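Local structure of beta-hexosaminidase Amuc_2018 (Akkermansia muciniphila, 6JEB) at residues 86-91 with 424-429; 126-131 with 186-191. The protein removes terminal, non-reducing N-acetylglucosamine and N-acetylgalactosamine units from beta-linked glycans, as a zinc-containing glycoside hydrolase of family 20. All coordinates share one frame; numbering follows the deposited sequence.

Contact 1: 86-91 with 424-429; sequences DKPRYP and AGWSPM
R89 N donates to W426 O (2.8 Å), the carbonyl at the end of helix 417-426, and Y90 N makes a weaker, more bent bond to G425 O; these bonds tie the connector after strand 79-86 to the helix end. The W426 indole, placed by a CG anti to the backbone N (chi1 180°), takes P88 CB over its six-membered ring in a CH-pi contact, 3.7 Å from the centroid. At the indole edge W426 NE1 gives its hydrogen to D86 OD1 (2.8 Å), which also accepts from S11 N; the carboxylate is turned 68° from the ring. With an alanine here instead of W426, P88 is likely to lose the ring it rests on and D86 one of its donors. Along the other flank R89 stretches out until NH1 reaches a water at 2.9 Å, which in turn donates to A424 O and S427 O. M429 CG lies over one guanidinium face, Y90 OH is also near, above the plane, and D379 supplies a salt bridge to NH1. The arrangement is a helix C-terminus whose last carbonyls are taken up by a crossing chain, here leading from the N-terminal mixed sheet to strand 92-97, the first of the catalytic TIM barrel.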
ATOM      1  N   ASP A  86      15.815 -13.945  12.396  1.00 12.06           N
ATOM      2  CA  ASP A  86      14.590 -13.334  11.907  1.00 11.78           C
ATOM      3  C   ASP A  86      14.545 -13.339  10.387  1.00 12.92           C
ATOM      4  O   ASP A  86      15.561 -13.110   9.721  1.00 13.65           O
ATOM      5  CB  ASP A  86      14.539 -11.893  12.425  1.00 12.50           C
ATOM      6  CG  ASP A  86      13.134 -11.341  12.531  1.00 11.63           C
ATOM      7  OD1 ASP A  86      12.150 -12.095  12.347  1.00 13.31           O
ATOM      8  OD2 ASP A  86      13.031 -10.126  12.810  1.00 13.42           O
ATOM      9  N   LYS A  87      13.346 -13.574   9.848  1.00 13.20           N
ATOM     10  CA  LYS A  87      13.089 -13.628   8.417  1.00 13.14           C
ATOM     11  C   LYS A  87      11.588 -13.458   8.262  1.00 14.28           C
ATOM     12  O   LYS A  87      10.836 -13.998   9.088  1.00 15.23           O
ATOM     13  CB  LYS A  87      13.528 -14.995   7.857  1.00 16.16           C
ATOM     14  CG  LYS A  87      13.413 -15.154   6.343  1.00 21.66           C
ATOM     15  CD  LYS A  87      13.743 -16.580   5.900  1.00 21.62           C
ATOM     16  CE  LYS A  87      13.655 -16.720   4.388  1.00 20.15           C
ATOM     17  NZ  LYS A  87      12.363 -16.153   3.850  1.00 26.76           N
ATOM     18  N   PRO A  88      11.113 -12.728   7.257  1.00 13.38           N
ATOM     19  CA  PRO A  88       9.673 -12.458   7.160  1.00 14.07           C
ATOM     20  C   PRO A  88       8.860 -13.642   6.660  1.00 12.91           C
ATOM     21  O   PRO A  88       9.274 -14.399   5.777  1.00 14.12           O
ATOM     22  CB  PRO A  88       9.598 -11.318   6.138  1.00 14.11           C
ATOM     23  CG  PRO A  88      10.825 -11.485   5.299  1.00 14.06           C
ATOM     24  CD  PRO A  88      11.886 -11.936   6.284  1.00 14.22           C
ATOM     25  N   ARG A  89       7.645 -13.735   7.203  1.00 13.22           N
ATOM     26  CA  ARG A  89       6.684 -14.733   6.745  1.00 12.68           C
ATOM     27  C   ARG A  89       6.303 -14.507   5.286  1.00 13.11           C
ATOM     28  O   ARG A  89       6.230 -15.465   4.500  1.00 14.75           O
ATOM     29  CB  ARG A  89       5.437 -14.691   7.632  1.00 13.67           C
ATOM     30  CG  ARG A  89       4.372 -15.697   7.225  1.00 14.44           C
ATOM     31  CD  ARG A  89       3.118 -15.597   8.070  1.00 14.53           C
ATOM     32  NE  ARG A  89       2.133 -16.599   7.663  1.00 15.53           N
ATOM     33  CZ  ARG A  89       0.853 -16.598   8.032  1.00 15.14           C
ATOM     34  NH1 ARG A  89       0.375 -15.632   8.819  1.00 15.66           N
ATOM     35  NH2 ARG A  89       0.047 -17.561   7.602  1.00 18.27           N
ATOM     36  N   TYR A  90       6.055 -13.247   4.907  1.00 13.60           N
ATOM     37  CA  TYR A  90       5.630 -12.910   3.561  1.00 13.05           C
ATOM     38  C   TYR A  90       6.570 -11.902   2.923  1.00 12.85           C
ATOM     39  O   TYR A  90       7.061 -10.989   3.599  1.00 13.94           O
ATOM     40  CB  TYR A  90       4.234 -12.296   3.553  1.00 13.43           C
ATOM     41  CG  TYR A  90       3.134 -13.273   3.836  1.00 15.03           C
ATOM     42  CD1 TYR A  90       2.761 -14.229   2.890  1.00 15.23           C
ATOM     43  CD2 TYR A  90       2.461 -13.248   5.051  1.00 15.65           C
ATOM     44  CE1 TYR A  90       1.739 -15.126   3.149  1.00 16.81           C
ATOM     45  CE2 TYR A  90       1.443 -14.143   5.324  1.00 16.29           C
ATOM     46  CZ  TYR A  90       1.086 -15.079   4.374  1.00 16.27           C
ATOM     47  OH  TYR A  90       0.071 -15.962   4.648  1.00 19.55           O
ATOM     48  N   PRO A  91       6.807 -12.024   1.617  1.00 13.11           N
ATOM     49  CA  PRO A  91       7.731 -11.105   0.940  1.00 14.21           C
ATOM     50  C   PRO A  91       7.125  -9.771   0.561  1.00 12.83           C
ATOM     51  O   PRO A  91       7.882  -8.849   0.232  1.00 15.33           O
ATOM     52  CB  PRO A  91       8.131 -11.878  -0.323  1.00 14.76           C
ATOM     53  CG  PRO A  91       6.952 -12.785  -0.581  1.00 15.27           C
ATOM     54  CD  PRO A  91       6.452 -13.184   0.780  1.00 14.32           C
ATOM     55  N   ALA A 424       1.475  -8.734  11.102  1.00 12.80           N
ATOM     56  CA  ALA A 424       0.751  -9.753  10.344  1.00 12.91           C
ATOM     57  C   ALA A 424       1.517 -10.177   9.092  1.00 13.25           C
ATOM     58  O   ALA A 424       1.473 -11.350   8.695  1.00 15.09           O
ATOM     59  CB  ALA A 424      -0.640  -9.237   9.971  1.00 13.62           C
ATOM     60  N   GLY A 425       2.204  -9.235   8.438  1.00 12.74           N
ATOM     61  CA  GLY A 425       2.950  -9.577   7.240  1.00 13.59           C
ATOM     62  C   GLY A 425       4.270 -10.260   7.519  1.00 12.12           C
ATOM     63  O   GLY A 425       4.723 -11.083   6.713  1.00 13.30           O
ATOM     64  N   TRP A 426       4.904  -9.941   8.648  1.00 11.99           N
ATOM     65  CA  TRP A 426       6.255 -10.391   8.967  1.00 11.73           C
ATOM     66  C   TRP A 426       6.289 -11.613   9.878  1.00 12.49           C
ATOM     67  O   TRP A 426       7.062 -12.547   9.636  1.00 13.07           O
ATOM     68  CB  TRP A 426       7.028  -9.247   9.645  1.00 11.66           C
ATOM     69  CG  TRP A 426       8.430  -9.645  10.013  1.00 11.61           C
ATOM     70  CD1 TRP A 426       8.816 -10.428  11.068  1.00 12.28           C
ATOM     71  CD2 TRP A 426       9.628  -9.313   9.304  1.00 11.14           C
ATOM     72  NE1 TRP A 426      10.178 -10.611  11.050  1.00 11.97           N
ATOM     73  CE2 TRP A 426      10.701  -9.934   9.978  1.00 12.01           C
ATOM     74  CE3 TRP A 426       9.901  -8.543   8.166  1.00 12.22           C
ATOM     75  CZ2 TRP A 426      12.023  -9.824   9.545  1.00 12.41           C
ATOM     76  CZ3 TRP A 426      11.217  -8.426   7.740  1.00 12.50           C
ATOM     77  CH2 TRP A 426      12.263  -9.064   8.430  1.00 12.55           C
ATOM     78  N   SER A 427       5.516 -11.601  10.957  1.00 12.73           N
ATOM     79  CA  SER A 427       5.789 -12.547  12.041  1.00 12.92           C
ATOM     80  C   SER A 427       5.092 -13.883  11.804  1.00 13.86           C
ATOM     81  O   SER A 427       3.901 -13.906  11.474  1.00 14.82           O
ATOM     82  CB  SER A 427       5.317 -11.977  13.371  1.00 12.92           C
ATOM     83  OG  SER A 427       5.976 -10.754  13.643  1.00 13.31           O
ATOM     84  N   PRO A 428       5.794 -14.997  12.006  1.00 13.43           N
ATOM     85  CA  PRO A 428       5.128 -16.305  12.007  1.00 14.90           C
ATOM     86  C   PRO A 428       4.010 -16.347  13.039  1.00 14.79           C
ATOM     87  O   PRO A 428       4.097 -15.734  14.106  1.00 15.66           O
ATOM     88  CB  PRO A 428       6.253 -17.272  12.393  1.00 16.56           C
ATOM     89  CG  PRO A 428       7.512 -16.566  12.017  1.00 17.98           C
ATOM     90  CD  PRO A 428       7.250 -15.096  12.182  1.00 15.78           C
ATOM     91  N   MET A 429       2.949 -17.092  12.718  1.00 14.59           N
ATOM     92  CA  MET A 429       1.826 -17.189  13.646  1.00 15.53           C
ATOM     93  C   MET A 429       2.267 -17.686  15.017  1.00 15.85           C
ATOM     94  O   MET A 429       1.695 -17.282  16.037  1.00 17.13           O
ATOM     95  CB  MET A 429       0.729 -18.090  13.066  1.00 17.90           C
ATOM     96  CG  MET A 429       0.043 -17.512  11.815  1.00 18.36           C
ATOM     97  SD  MET A 429      -0.789 -15.925  12.087  1.00 18.78           S
ATOM     98  CE  MET A 429      -2.111 -16.425  13.185  1.00 21.55           C
TER
HETATM   99  O   HOH W   1       1.454 -13.463  10.375  1.00 15.34           O

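Contact 2: 126-131 with 186-191; sequences LHLTDN and PEIDMP
The active-site end of this catalytic barrel lies where parallel strands 123-127 and 183-187 give way to loops, and the loop after strand 123-127 carries the charge-relay residue D130. E187 N bonds to L126 O (2.9 Å), and a weak bond from L128 N to E187 O follows. Beyond it a water accepts from T129 N and donates to E187 O. T129 OG1, held between the backbone N and carbonyl carbon (chi1 72°), receives D189 N at 3.0 Å. L128 CD1 packs alongside P186 CB at 3.9 Å. The imidazole of H127 is gripped at both nitrogens. H127 ND1 donates to E187 OE1 (2.7 Å), lying near the ring plane but approaching from above the carboxylate, whose plane is 78° from the ring; H127 NE2 donates almost straight (169°) to the anti lone pair of D130 OD2 (2.7 Å). This fixes the ring's rotation and probably lets H127 help position D130, whose OD1 meets R101 and H193. D189 OD2 stands 4.1 Å from D130 OD2, while D189 OD1 accepts from G256 N. E187 also bonds H125 and W307, extending a polar network at the C-terminal strand ends of a TIM barrel.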
ATOM      1  N   LEU A 126       1.547   3.889  -4.589  1.00 11.12           N
ATOM      2  CA  LEU A 126       1.044   5.250  -4.794  1.00 10.44           C
ATOM      3  C   LEU A 126      -0.234   5.200  -5.627  1.00 10.91           C
ATOM      4  O   LEU A 126      -0.189   4.895  -6.826  1.00 11.47           O
ATOM      5  CB  LEU A 126       2.075   6.112  -5.520  1.00 11.90           C
ATOM      6  CG  LEU A 126       3.479   6.179  -4.927  1.00 12.49           C
ATOM      7  CD1 LEU A 126       4.387   7.032  -5.818  1.00 13.15           C
ATOM      8  CD2 LEU A 126       3.437   6.716  -3.499  1.00 13.78           C
ATOM      9  N   HIS A 127      -1.362   5.541  -5.010  1.00 10.71           N
ATOM     10  CA  HIS A 127      -2.624   5.650  -5.741  1.00 10.73           C
ATOM     11  C   HIS A 127      -2.628   7.048  -6.352  1.00 10.68           C
ATOM     12  O   HIS A 127      -3.067   8.023  -5.737  1.00 11.77           O
ATOM     13  CB  HIS A 127      -3.808   5.424  -4.808  1.00 10.25           C
ATOM     14  CG  HIS A 127      -5.111   5.276  -5.522  1.00 10.86           C
ATOM     15  ND1 HIS A 127      -5.500   4.099  -6.128  1.00 11.12           N
ATOM     16  CD2 HIS A 127      -6.119   6.158  -5.730  1.00 11.20           C
ATOM     17  CE1 HIS A 127      -6.688   4.264  -6.683  1.00 11.41           C
ATOM     18  NE2 HIS A 127      -7.086   5.505  -6.455  1.00 12.38           N
ATOM     19  N   LEU A 128      -2.083   7.152  -7.565  1.00 10.41           N
ATOM     20  CA  LEU A 128      -1.764   8.446  -8.162  1.00  9.80           C
ATOM     21  C   LEU A 128      -2.943   9.094  -8.874  1.00 11.25           C
ATOM     22  O   LEU A 128      -2.889  10.302  -9.151  1.00 11.85           O
ATOM     23  CB  LEU A 128      -0.619   8.283  -9.165  1.00 11.26           C
ATOM     24  CG  LEU A 128       0.758   7.983  -8.560  1.00 11.09           C
ATOM     25  CD1 LEU A 128       1.700   7.410  -9.618  1.00 13.47           C
ATOM     26  CD2 LEU A 128       1.371   9.235  -7.939  1.00 13.86           C
ATOM     27  N   THR A 129      -3.974   8.319  -9.225  1.00 10.45           N
ATOM     28  CA  THR A 129      -5.049   8.798 -10.084  1.00 11.30           C
ATOM     29  C   THR A 129      -6.393   8.326  -9.553  1.00 11.01           C
ATOM     30  O   THR A 129      -6.527   7.188  -9.096  1.00 12.80           O
ATOM     31  CB  THR A 129      -4.873   8.315 -11.543  1.00 12.04           C
ATOM     32  OG1 THR A 129      -5.161   6.916 -11.631  1.00 14.03           O
ATOM     33  CG2 THR A 129      -3.451   8.553 -12.045  1.00 12.29           C
ATOM     34  N   ASP A 130      -7.393   9.199  -9.623  1.00 10.89           N
ATOM     35  CA  ASP A 130      -8.750   8.805  -9.262  1.00 10.67           C
ATOM     36  C   ASP A 130      -9.730   9.849  -9.792  1.00 11.10           C
ATOM     37  O   ASP A 130      -9.404  10.618 -10.705  1.00 12.51           O
ATOM     38  CB  ASP A 130      -8.873   8.563  -7.747  1.00 11.26           C
ATOM     39  CG  ASP A 130      -9.916   7.505  -7.424  1.00 12.72           C
ATOM     40  OD1 ASP A 130     -11.125   7.813  -7.542  1.00 12.82           O
ATOM     41  OD2 ASP A 130      -9.531   6.355  -7.095  1.00 13.02           O
ATOM     42  N   ASN A 131     -10.933   9.878  -9.210  1.00 11.57           N
ATOM     43  CA  ASN A 131     -11.962  10.804  -9.667  1.00 11.59           C
ATOM     44  C   ASN A 131     -11.662  12.231  -9.238  1.00 12.44           C
ATOM     45  O   ASN A 131     -12.076  13.176  -9.921  1.00 12.52           O
ATOM     46  CB  ASN A 131     -13.308  10.394  -9.083  1.00 12.15           C
ATOM     47  CG  ASN A 131     -13.795   9.070  -9.621  1.00 12.68           C
ATOM     48  OD1 ASN A 131     -13.703   8.803 -10.825  1.00 12.95           O
ATOM     49  ND2 ASN A 131     -14.331   8.235  -8.737  1.00 13.37           N
ATOM     50  N   PRO A 186       3.636   2.304  -8.548  1.00 11.49           N
ATOM     51  CA  PRO A 186       2.649   3.298  -9.000  1.00 11.77           C
ATOM     52  C   PRO A 186       1.357   2.623  -9.444  1.00 12.11           C
ATOM     53  O   PRO A 186       1.372   1.532 -10.024  1.00 13.51           O
ATOM     54  CB  PRO A 186       3.343   3.949 -10.203  1.00 12.42           C
ATOM     55  CG  PRO A 186       4.172   2.783 -10.790  1.00 12.68           C
ATOM     56  CD  PRO A 186       4.665   2.012  -9.570  1.00 11.83           C
ATOM     57  N   GLU A 187       0.225   3.281  -9.176  1.00 11.38           N
ATOM     58  CA  GLU A 187      -1.072   2.818  -9.668  1.00 11.61           C
ATOM     59  C   GLU A 187      -1.670   3.859 -10.601  1.00 11.85           C
ATOM     60  O   GLU A 187      -1.833   5.027 -10.217  1.00 12.37           O
ATOM     61  CB  GLU A 187      -2.068   2.509  -8.544  1.00 11.37           C
ATOM     62  CG  GLU A 187      -3.416   2.013  -9.076  1.00 11.42           C
ATOM     63  CD  GLU A 187      -4.458   1.826  -7.992  1.00 12.82           C
ATOM     64  OE1 GLU A 187      -4.105   1.874  -6.788  1.00 13.19           O
ATOM     65  OE2 GLU A 187      -5.638   1.631  -8.348  1.00 13.35           O
ATOM     66  N   ILE A 188      -1.984   3.430 -11.817  1.00 11.46           N
ATOM     67  CA  ILE A 188      -2.780   4.199 -12.768  1.00 12.58           C
ATOM     68  C   ILE A 188      -4.107   3.460 -12.864  1.00 12.25           C
ATOM     69  O   ILE A 188      -4.210   2.433 -13.548  1.00 13.20           O
ATOM     70  CB  ILE A 188      -2.101   4.304 -14.140  1.00 12.55           C
ATOM     71  CG1 ILE A 188      -0.630   4.723 -14.001  1.00 14.28           C
ATOM     72  CG2 ILE A 188      -2.879   5.260 -15.053  1.00 15.58           C
ATOM     73  CD1 ILE A 188      -0.411   6.085 -13.356  1.00 16.35           C
ATOM     74  N   ASP A 189      -5.123   3.948 -12.157  1.00 12.08           N
ATOM     75  CA  ASP A 189      -6.371   3.201 -12.049  1.00 12.07           C
ATOM     76  C   ASP A 189      -7.151   3.298 -13.368  1.00 11.51           C
ATOM     77  O   ASP A 189      -7.372   4.391 -13.902  1.00 12.69           O
ATOM     78  CB  ASP A 189      -7.179   3.731 -10.859  1.00 13.37           C
ATOM     79  CG  ASP A 189      -8.264   2.769 -10.391  1.00 13.58           C
ATOM     80  OD1 ASP A 189      -8.691   1.900 -11.183  1.00 14.46           O
ATOM     81  OD2 ASP A 189      -8.701   2.907  -9.217  1.00 12.75           O
ATOM     82  N   MET A 190      -7.535   2.147 -13.915  1.00 12.24           N
ATOM     83  CA  MET A 190      -8.275   2.089 -15.168  1.00 11.95           C
ATOM     84  C   MET A 190      -9.099   0.812 -15.170  1.00 12.94           C
ATOM     85  O   MET A 190      -8.749  -0.151 -14.480  1.00 14.73           O
ATOM     86  CB  MET A 190      -7.308   2.085 -16.357  1.00 12.79           C
ATOM     87  CG  MET A 190      -6.302   0.953 -16.306  1.00 15.13           C
ATOM     88  SD  MET A 190      -5.074   1.063 -17.617  1.00 19.70           S
ATOM     89  CE  MET A 190      -3.975   2.281 -16.949  1.00 19.83           C
ATOM     90  N   PRO A 191     -10.201   0.764 -15.941  1.00 13.23           N
ATOM     91  CA  PRO A 191     -10.700   1.816 -16.830  1.00 13.38           C
ATOM     92  C   PRO A 191     -11.576   2.856 -16.129  1.00 12.97           C
ATOM     93  O   PRO A 191     -11.898   3.874 -16.750  1.00 13.53           O
ATOM     94  CB  PRO A 191     -11.518   1.028 -17.858  1.00 14.44           C
ATOM     95  CG  PRO A 191     -12.079  -0.132 -17.065  1.00 15.79           C
ATOM     96  CD  PRO A 191     -10.986  -0.482 -16.062  1.00 13.93           C
TER
HETATM   97  O   HOH W   2      -4.395   5.377  -8.817  1.00 13.10           O
HETATM   98  O   HOH W   3      -7.674   6.750 -12.439  1.00 14.74           O

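Both contacts are largely buried, yet they illustrate how chemistry follows place in a fold. Contact 1 includes solvent-exposed residues and joins a helix end to the connector entering the barrel from the N-terminal domain; its chemistry is mainly backbone bonds to the last helix carbonyls and aromatic packing, with R89 partly exposed and the carboxylate of D86 buried. Contact 2 is buried throughout and joins two neighbouring barrel strands, where carboxylates, a histidine and waters are added beside apolar packing of L128 on P186. The centres of contact 1 and contact 2 are about 29 Å apart, on opposite sides of the chain's centre. Strand 92-97 relates them: it follows 86-91 directly and pairs with strand 123-127, beside contact 2.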